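Local coordinates for protein aminopentol aminotransferase (Sphingopyxis macrogoltabida, PDB 6HBS) that transfers the amino group of aminopentol, the hydrolysed form of fumonisin B1, preferably to pyruvate, using pyridoxal 5'-phosphate in a step of fumonisin degradation, at residues F202-L207 / E335-G340; A342-I347 / Y375-L380. All blocks are in the same frame, centred on the assembly; numbering follows the deposited sequence.

Contact 1 (F202-L207 / E335-G340)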
ATOM      1  N   PHE A 202      25.077  -1.602  -0.738  1.00 23.04           N
ATOM      2  CA  PHE A 202      26.453  -1.301  -1.145  1.00 24.67           C
ATOM      3  C   PHE A 202      27.290  -0.771   0.019  1.00 24.31           C
ATOM      4  O   PHE A 202      28.345  -0.205  -0.210  1.00 25.51           O
ATOM      5  CB  PHE A 202      26.469  -0.307  -2.315  1.00 26.47           C
ATOM      6  CG  PHE A 202      25.937  -0.877  -3.602  1.00 28.37           C
ATOM      7  CD1 PHE A 202      26.715  -1.737  -4.362  1.00 30.03           C
ATOM      8  CD2 PHE A 202      24.653  -0.593  -4.032  1.00 30.06           C
ATOM      9  CE1 PHE A 202      26.230  -2.256  -5.550  1.00 31.16           C
ATOM     10  CE2 PHE A 202      24.154  -1.127  -5.208  1.00 28.96           C
ATOM     11  CZ  PHE A 202      24.943  -1.965  -5.957  1.00 32.03           C
ATOM     12  N   GLU A 203      26.862  -0.995   1.259  1.00 22.59           N
ATOM     13  CA  GLU A 203      27.548  -0.449   2.403  1.00 22.95           C
ATOM     14  C   GLU A 203      27.562  -1.504   3.519  1.00 24.25           C
ATOM     15  O   GLU A 203      26.569  -2.237   3.712  1.00 20.38           O
ATOM     16  CB  GLU A 203      26.854   0.858   2.808  1.00 24.54           C
ATOM     17  CG  GLU A 203      27.459   1.527   4.030  1.00 28.85           C
ATOM     18  CD  GLU A 203      26.689   2.758   4.512  1.00 29.64           C
ATOM     19  OE1 GLU A 203      26.820   3.107   5.704  1.00 30.47           O
ATOM     20  OE2 GLU A 203      25.947   3.342   3.696  1.00 29.02           O
ATOM     21  N   ASP A 204      28.683  -1.567   4.252  1.00 23.58           N
ATOM     22  CA  ASP A 204      28.824  -2.427   5.418  1.00 24.28           C
ATOM     23  C   ASP A 204      27.775  -2.004   6.439  1.00 22.30           C
ATOM     24  O   ASP A 204      27.428  -0.811   6.558  1.00 21.36           O
ATOM     25  CB  ASP A 204      30.237  -2.393   6.025  1.00 27.46           C
ATOM     26  CG  ASP A 204      31.330  -2.955   5.110  1.00 30.52           C
ATOM     27  OD1 ASP A 204      31.116  -3.996   4.464  1.00 28.33           O
ATOM     28  OD2 ASP A 204      32.400  -2.329   5.025  1.00 34.55           O
ATOM     29  N   GLN A 205      27.222  -3.007   7.120  1.00 20.72           N
ATOM     30  CA  GLN A 205      26.268  -2.796   8.195  1.00 21.55           C
ATOM     31  C   GLN A 205      27.024  -2.520   9.503  1.00 21.72           C
ATOM     32  O   GLN A 205      28.212  -2.828   9.633  1.00 21.19           O
ATOM     33  CB  GLN A 205      25.322  -3.991   8.312  1.00 21.17           C
ATOM     34  CG  GLN A 205      24.494  -4.165   7.056  1.00 22.38           C
ATOM     35  CD  GLN A 205      23.317  -5.096   7.230  1.00 22.93           C
ATOM     36  OE1 GLN A 205      22.198  -4.733   6.876  1.00 20.97           O
ATOM     37  NE2 GLN A 205      23.570  -6.304   7.738  1.00 20.70           N
ATOM     38  N   ALA A 206      26.315  -1.908  10.452  1.00 19.53           N
ATOM     39  CA  ALA A 206      26.835  -1.586  11.747  1.00 22.56           C
ATOM     40  C   ALA A 206      25.690  -1.543  12.749  1.00 22.93           C
ATOM     41  O   ALA A 206      24.628  -0.961  12.441  1.00 22.74           O
ATOM     42  CB  ALA A 206      27.543  -0.257  11.675  1.00 24.35           C
ATOM     43  N   LEU A 207      25.922  -2.114  13.935  1.00 21.79           N
ATOM     44  CA  LEU A 207      24.986  -2.038  15.037  1.00 22.81           C
ATOM     45  C   LEU A 207      24.871  -0.587  15.534  1.00 24.36           C
ATOM     46  O   LEU A 207      25.818   0.219  15.379  1.00 22.00           O
ATOM     47  CB  LEU A 207      25.466  -2.946  16.167  1.00 25.70           C
ATOM     48  CG  LEU A 207      25.692  -4.415  15.798  1.00 29.74           C
ATOM     49  CD1 LEU A 207      26.053  -5.218  17.031  1.00 34.00           C
ATOM     50  CD2 LEU A 207      24.488  -5.024  15.116  1.00 29.44           C
ATOM     51  N   GLU A 335      39.223 -12.891   1.901  1.00 33.40           N
ATOM     52  CA  GLU A 335      38.675 -12.265   3.121  1.00 32.74           C
ATOM     53  C   GLU A 335      37.262 -11.686   2.900  1.00 27.79           C
ATOM     54  O   GLU A 335      37.024 -10.941   1.932  1.00 26.80           O
ATOM     55  CB  GLU A 335      39.599 -11.155   3.613  1.00 34.20           C
ATOM     56  CG  GLU A 335      39.325 -10.769   5.053  1.00 38.07           C
ATOM     57  CD  GLU A 335      40.088  -9.533   5.505  1.00 44.92           C
ATOM     58  OE1 GLU A 335      40.850  -8.999   4.686  1.00 46.49           O
ATOM     59  OE2 GLU A 335      39.889  -9.095   6.666  1.00 46.02           O
ATOM     60  N   LEU A 336      36.358 -11.992   3.838  1.00 26.19           N
ATOM     61  CA  LEU A 336      34.977 -11.449   3.838  1.00 27.34           C
ATOM     62  C   LEU A 336      34.844 -10.301   4.838  1.00 27.72           C
ATOM     63  O   LEU A 336      35.564 -10.234   5.791  1.00 29.46           O
ATOM     64  CB  LEU A 336      34.011 -12.546   4.275  1.00 27.49           C
ATOM     65  CG  LEU A 336      33.858 -13.722   3.328  1.00 26.61           C
ATOM     66  CD1 LEU A 336      32.851 -14.719   3.886  1.00 25.74           C
ATOM     67  CD2 LEU A 336      33.442 -13.233   1.953  1.00 25.95           C
ATOM     68  N   LYS A 337      33.833  -9.457   4.629  1.00 26.09           N
ATOM     69  CA  LYS A 337      33.283  -8.582   5.658  1.00 25.74           C
ATOM     70  C   LYS A 337      31.821  -9.013   5.881  1.00 24.97           C
ATOM     71  O   LYS A 337      30.947  -8.689   5.077  1.00 24.64           O
ATOM     72  CB  LYS A 337      33.349  -7.113   5.222  1.00 26.27           C
ATOM     73  CG  LYS A 337      34.745  -6.580   4.924  1.00 28.57           C
ATOM     74  CD  LYS A 337      34.767  -5.111   4.490  1.00 28.78           C
ATOM     75  CE  LYS A 337      34.119  -4.854   3.138  1.00 31.57           C
ATOM     76  NZ  LYS A 337      33.855  -3.415   2.892  1.00 33.39           N
ATOM     77  N   GLN A 338      31.591  -9.794   6.935  1.00 23.89           N
ATOM     78  CA  GLN A 338      30.243 -10.202   7.313  1.00 23.57           C
ATOM     79  C   GLN A 338      29.812  -9.264   8.430  1.00 23.61           C
ATOM     80  O   GLN A 338      30.370  -9.326   9.492  1.00 23.73           O
ATOM     81  CB  GLN A 338      30.220 -11.645   7.799  1.00 24.09           C
ATOM     82  CG  GLN A 338      30.798 -12.623   6.786  1.00 23.87           C
ATOM     83  CD  GLN A 338      30.498 -14.036   7.208  1.00 25.51           C
ATOM     84  OE1 GLN A 338      29.355 -14.499   7.135  1.00 23.06           O
ATOM     85  NE2 GLN A 338      31.521 -14.709   7.726  1.00 22.86           N
ATOM     86  N   THR A 339      28.848  -8.381   8.144  1.00 21.91           N
ATOM     87  CA  THR A 339      28.517  -7.281   9.040  1.00 21.35           C
ATOM     88  C   THR A 339      27.025  -7.281   9.365  1.00 20.73           C
ATOM     89  O   THR A 339      26.211  -7.859   8.652  1.00 21.57           O
ATOM     90  CB  THR A 339      28.964  -5.939   8.445  1.00 22.02           C
ATOM     91  OG1 THR A 339      28.330  -5.705   7.184  1.00 20.86           O
ATOM     92  CG2 THR A 339      30.472  -5.895   8.274  1.00 23.11           C
ATOM     93  N   GLY A 340      26.710  -6.582  10.448  1.00 21.01           N
ATOM     94  CA  GLY A 340      25.425  -6.576  11.071  1.00 22.58           C
ATOM     95  C   GLY A 340      25.112  -7.912  11.729  1.00 22.09           C
ATOM     96  O   GLY A 340      25.914  -8.841  11.738  1.00 20.92           O
TER
HETATM   97  O   HOH W   1      29.566  -6.242   4.998  1.00 22.30           O

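Contact 2 (A342-I347 / Y375-L380)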
ATOM      1  N   ALA A 342      24.002 -11.637  12.495  1.00 19.59           N
ATOM      2  CA  ALA A 342      24.138 -12.829  11.660  1.00 21.01           C
ATOM      3  C   ALA A 342      22.788 -13.229  11.044  1.00 19.64           C
ATOM      4  O   ALA A 342      22.776 -13.833   9.974  1.00 20.15           O
ATOM      5  CB  ALA A 342      24.706 -13.985  12.451  1.00 20.97           C
ATOM      6  N   GLN A 343      21.674 -12.896  11.711  1.00 21.48           N
ATOM      7  CA  GLN A 343      20.303 -13.219  11.193  1.00 19.56           C
ATOM      8  C   GLN A 343      19.838 -12.235  10.087  1.00 21.06           C
ATOM      9  O   GLN A 343      18.772 -12.462   9.468  1.00 18.93           O
ATOM     10  CB  GLN A 343      19.297 -13.265  12.354  1.00 18.67           C
ATOM     11  CG  GLN A 343      19.001 -11.939  13.056  1.00 20.60           C
ATOM     12  CD  GLN A 343      19.856 -11.634  14.263  1.00 20.87           C
ATOM     13  OE1 GLN A 343      21.025 -11.997  14.290  1.00 21.13           O
ATOM     14  NE2 GLN A 343      19.289 -10.956  15.260  1.00 19.27           N
ATOM     15  N   MET A 344      20.540 -11.107   9.896  1.00 19.25           N
ATOM     16  CA  MET A 344      20.265 -10.170   8.795  1.00 21.06           C
ATOM     17  C   MET A 344      21.594  -9.711   8.220  1.00 19.36           C
ATOM     18  O   MET A 344      21.934  -8.536   8.327  1.00 18.85           O
ATOM     19  CB  MET A 344      19.497  -8.928   9.258  1.00 21.29           C
ATOM     20  CG  MET A 344      18.113  -9.230   9.710  1.00 24.90           C
ATOM     21  SD  MET A 344      17.151  -7.761  10.210  1.00 24.33           S
ATOM     22  CE  MET A 344      17.395  -6.593   8.880  1.00 25.80           C
ATOM     23  N   PRO A 345      22.377 -10.626   7.615  1.00 18.65           N
ATOM     24  CA  PRO A 345      23.776 -10.343   7.320  1.00 18.27           C
ATOM     25  C   PRO A 345      24.018  -9.638   5.995  1.00 18.19           C
ATOM     26  O   PRO A 345      23.299  -9.841   5.013  1.00 18.31           O
ATOM     27  CB  PRO A 345      24.408 -11.761   7.324  1.00 18.32           C
ATOM     28  CG  PRO A 345      23.311 -12.650   6.803  1.00 19.87           C
ATOM     29  CD  PRO A 345      22.016 -12.024   7.312  1.00 19.03           C
ATOM     30  N   GLN A 346      25.029  -8.773   6.009  1.00 19.59           N
ATOM     31  CA  GLN A 346      25.614  -8.212   4.802  1.00 19.91           C
ATOM     32  C   GLN A 346      26.952  -8.942   4.622  1.00 19.92           C
ATOM     33  O   GLN A 346      27.775  -8.980   5.546  1.00 20.69           O
ATOM     34  CB  GLN A 346      25.796  -6.705   4.970  1.00 20.31           C
ATOM     35  CG  GLN A 346      26.286  -5.969   3.739  1.00 20.78           C
ATOM     36  CD  GLN A 346      25.141  -5.582   2.836  1.00 23.12           C
ATOM     37  OE1 GLN A 346      24.529  -6.450   2.212  1.00 20.81           O
ATOM     38  NE2 GLN A 346      24.853  -4.279   2.768  1.00 20.75           N
ATOM     39  N   ILE A 347      27.140  -9.551   3.464  1.00 20.11           N
ATOM     40  CA  ILE A 347      28.288 -10.431   3.220  1.00 22.48           C
ATOM     41  C   ILE A 347      28.991  -9.920   1.959  1.00 19.97           C
ATOM     42  O   ILE A 347      28.587 -10.197   0.856  1.00 20.00           O
ATOM     43  CB  ILE A 347      27.846 -11.905   3.108  1.00 21.47           C
ATOM     44  CG1 ILE A 347      27.111 -12.375   4.367  1.00 23.19           C
ATOM     45  CG2 ILE A 347      29.055 -12.789   2.807  1.00 23.31           C
ATOM     46  CD1 ILE A 347      26.507 -13.787   4.272  1.00 23.12           C
ATOM     47  N   TYR A 375      24.848  -7.055  -2.799  1.00 23.22           N
ATOM     48  CA  TYR A 375      24.849  -5.623  -2.358  1.00 23.39           C
ATOM     49  C   TYR A 375      23.780  -5.283  -1.297  1.00 22.77           C
ATOM     50  O   TYR A 375      23.871  -4.226  -0.671  1.00 23.81           O
ATOM     51  CB  TYR A 375      24.862  -4.683  -3.577  1.00 24.10           C
ATOM     52  CG  TYR A 375      23.609  -4.610  -4.401  1.00 25.19           C
ATOM     53  CD1 TYR A 375      22.458  -3.993  -3.911  1.00 28.29           C
ATOM     54  CD2 TYR A 375      23.570  -5.123  -5.685  1.00 26.64           C
ATOM     55  CE1 TYR A 375      21.295  -3.898  -4.669  1.00 28.22           C
ATOM     56  CE2 TYR A 375      22.410  -5.051  -6.452  1.00 29.81           C
ATOM     57  CZ  TYR A 375      21.277  -4.423  -5.949  1.00 29.49           C
ATOM     58  OH  TYR A 375      20.137  -4.366  -6.691  1.00 29.66           O
ATOM     59  N   HIS A 376      22.809  -6.163  -1.057  1.00 20.13           N
ATOM     60  CA  HIS A 376      21.697  -5.921  -0.144  1.00 19.42           C
ATOM     61  C   HIS A 376      21.790  -6.919   0.994  1.00 18.62           C
ATOM     62  O   HIS A 376      22.115  -8.099   0.769  1.00 20.44           O
ATOM     63  CB  HIS A 376      20.350  -6.054  -0.872  1.00 20.11           C
ATOM     64  CG  HIS A 376      19.138  -5.611  -0.108  1.00 20.84           C
ATOM     65  ND1 HIS A 376      18.656  -6.300   0.997  1.00 20.45           N
ATOM     66  CD2 HIS A 376      18.271  -4.584  -0.332  1.00 21.87           C
ATOM     67  CE1 HIS A 376      17.565  -5.700   1.451  1.00 21.03           C
ATOM     68  NE2 HIS A 376      17.300  -4.630   0.637  1.00 20.97           N
ATOM     69  N   ASN A 377      21.442  -6.488   2.205  1.00 17.52           N
ATOM     70  CA  ASN A 377      21.495  -7.404   3.316  1.00 18.64           C
ATOM     71  C   ASN A 377      20.519  -8.556   3.084  1.00 18.61           C
ATOM     72  O   ASN A 377      19.499  -8.407   2.393  1.00 17.63           O
ATOM     73  CB  ASN A 377      21.216  -6.777   4.684  1.00 20.32           C
ATOM     74  CG  ASN A 377      19.766  -6.396   4.880  1.00 20.94           C
ATOM     75  OD1 ASN A 377      19.363  -5.309   4.486  1.00 21.58           O
ATOM     76  ND2 ASN A 377      18.970  -7.289   5.469  1.00 18.77           N
ATOM     77  N   MET A 378      20.882  -9.707   3.674  1.00 18.72           N
ATOM     78  CA  MET A 378      20.091 -10.916   3.637  1.00 17.61           C
ATOM     79  C   MET A 378      19.318 -11.071   4.937  1.00 16.09           C
ATOM     80  O   MET A 378      19.372 -10.216   5.820  1.00 17.16           O
ATOM     81  CB  MET A 378      21.019 -12.097   3.338  1.00 18.18           C
ATOM     82  CG  MET A 378      21.414 -12.064   1.895  1.00 19.12           C
ATOM     83  SD  MET A 378      22.867 -13.047   1.504  1.00 22.58           S
ATOM     84  CE  MET A 378      24.157 -11.914   2.010  1.00 24.04           C
ATOM     85  N   PHE A 379      18.543 -12.150   5.010  1.00 16.02           N
ATOM     86  CA  PHE A 379      17.671 -12.438   6.108  1.00 17.03           C
ATOM     87  C   PHE A 379      17.632 -13.950   6.358  1.00 17.18           C
ATOM     88  O   PHE A 379      17.648 -14.739   5.413  1.00 18.14           O
ATOM     89  CB  PHE A 379      16.234 -12.009   5.795  1.00 16.51           C
ATOM     90  CG  PHE A 379      16.014 -10.543   5.507  1.00 16.79           C
ATOM     91  CD1 PHE A 379      16.289 -10.005   4.261  1.00 16.97           C
ATOM     92  CD2 PHE A 379      15.571  -9.694   6.509  1.00 18.29           C
ATOM     93  CE1 PHE A 379      16.049  -8.661   4.011  1.00 17.07           C
ATOM     94  CE2 PHE A 379      15.350  -8.345   6.262  1.00 18.04           C
ATOM     95  CZ  PHE A 379      15.556  -7.843   5.007  1.00 17.02           C
ATOM     96  N   LEU A 380      17.541 -14.321   7.632  1.00 17.53           N
ATOM     97  CA  LEU A 380      17.230 -15.691   8.029  1.00 18.18           C
ATOM     98  C   LEU A 380      15.750 -15.785   8.407  1.00 17.92           C
ATOM     99  O   LEU A 380      15.182 -14.869   8.994  1.00 18.79           O
ATOM    100  CB  LEU A 380      18.113 -16.128   9.203  1.00 18.71           C
ATOM    101  CG  LEU A 380      19.421 -16.821   8.825  1.00 19.50           C
ATOM    102  CD1 LEU A 380      19.182 -18.169   8.184  1.00 20.15           C
ATOM    103  CD2 LEU A 380      20.281 -15.940   7.932  1.00 20.81           C
TER

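Contact 1 (F202-L207 / E335-G340)
With chi1 at 59°, Thr-339 tucks OG1 between its backbone N and carbonyl carbon, facing Gln-205, while Lys-337 bends at chi3 to bring NZ up to the two carboxylate oxygens of Asp-204. Thr-339 and Lys-337 project from strand 336-339 of a two-stranded antiparallel hairpin, in a class-III, PLP-dependent aminotransferase, and meet the loop that leads into the short strand at 206-207. Lys-337 crosses Asp-204 at about a right angle and makes a salt bridge: NZ lies 2.8 Å from OD2, on its syn lone pair, with a second, weak bond to OD1. A water joins Asp-204 OD1 and Lys-337 O, each 2.8 Å away, and also sits 2.6 Å from Thr-339 OG1, so the charged pair and the hydroxyl belong to one polar network. Thr-339 OG1 also accepts the backbone N-H of Gln-205, N to OG1 2.9 Å. Gln-205 carries its amide on an extended chain past the threonine, its CB 3.6 Å from Gly-340 N. Gln-205 NE2 has two acceptors, Met-344 O and, across the contact, Thr-339 O at 3.2 Å; the latter lies in the glutamine amide plane, although NE2 itself stands 41° out of the threonine's carbonyl plane.

Contact 2 (A342-I347 / Y375-L380)
Met-344 and Asn-377 run side by side, pointing the same way, and the methionine crosses the Phe-379 ring obliquely in a Met-aromatic contact, with SD 5.3 Å from the ring centroid. A bend at chi3 (48°) curls the Met-344 tip back, placing CE 3.8 Å from Phe-379 CE2 and equally near Asn-377 ND2. Asn-377 ND2 rests over one face of the phenyl ring, toward its rim, and donates to Met-378 O at 3.0 Å; Asn-377 OD1 accepts from Arg-233, a residue of the PLP pocket. On the other flank Met-378 meets Pro-345 at about a right angle, and its CE reaches Ile-347 CD1. The two backbones are pinned by Met-378 N to Pro-345 O, 2.8 Å and nearly straight at 177°, and by Leu-380 N to Gln-343 O, 2.9 Å. Between these bonds Met-344 CA approaches Met-378 O to 3.1 Å as a CA-H...O contact. Here the turn entering strand 346-349 is joined to the loop that precedes helix 386-405, with Phe-379 close to Lys-258. Chemically, both ends of the buried Asn-377 amide are engaged, which should fix its rotation and probably helps position Arg-233 beside the cofactor.

How the contacts relate
From the N terminus, the chain passes through the loop 202-207, then makes a long excursion past Lys-258, the lysine that by similarity carries the cofactor, and helix 310-332 before strand 336-339 closes contact 1. It turns at once into 342-347, continues as strand 346-349, and after helix 356-367 and strand 370-371 returns at 375-380 to close contact 2. The loops follow in series, neither nested nor crossed. The hairpin of 336-339 and 346-349 bridges them, its first strand serving contact 1 and the approach to its second, with that strand's first residues, serving contact 2. Gln-346 NE2 bonds to Glu-203 O, and Gln-205 packs on Asn-377, joining first and last segments directly.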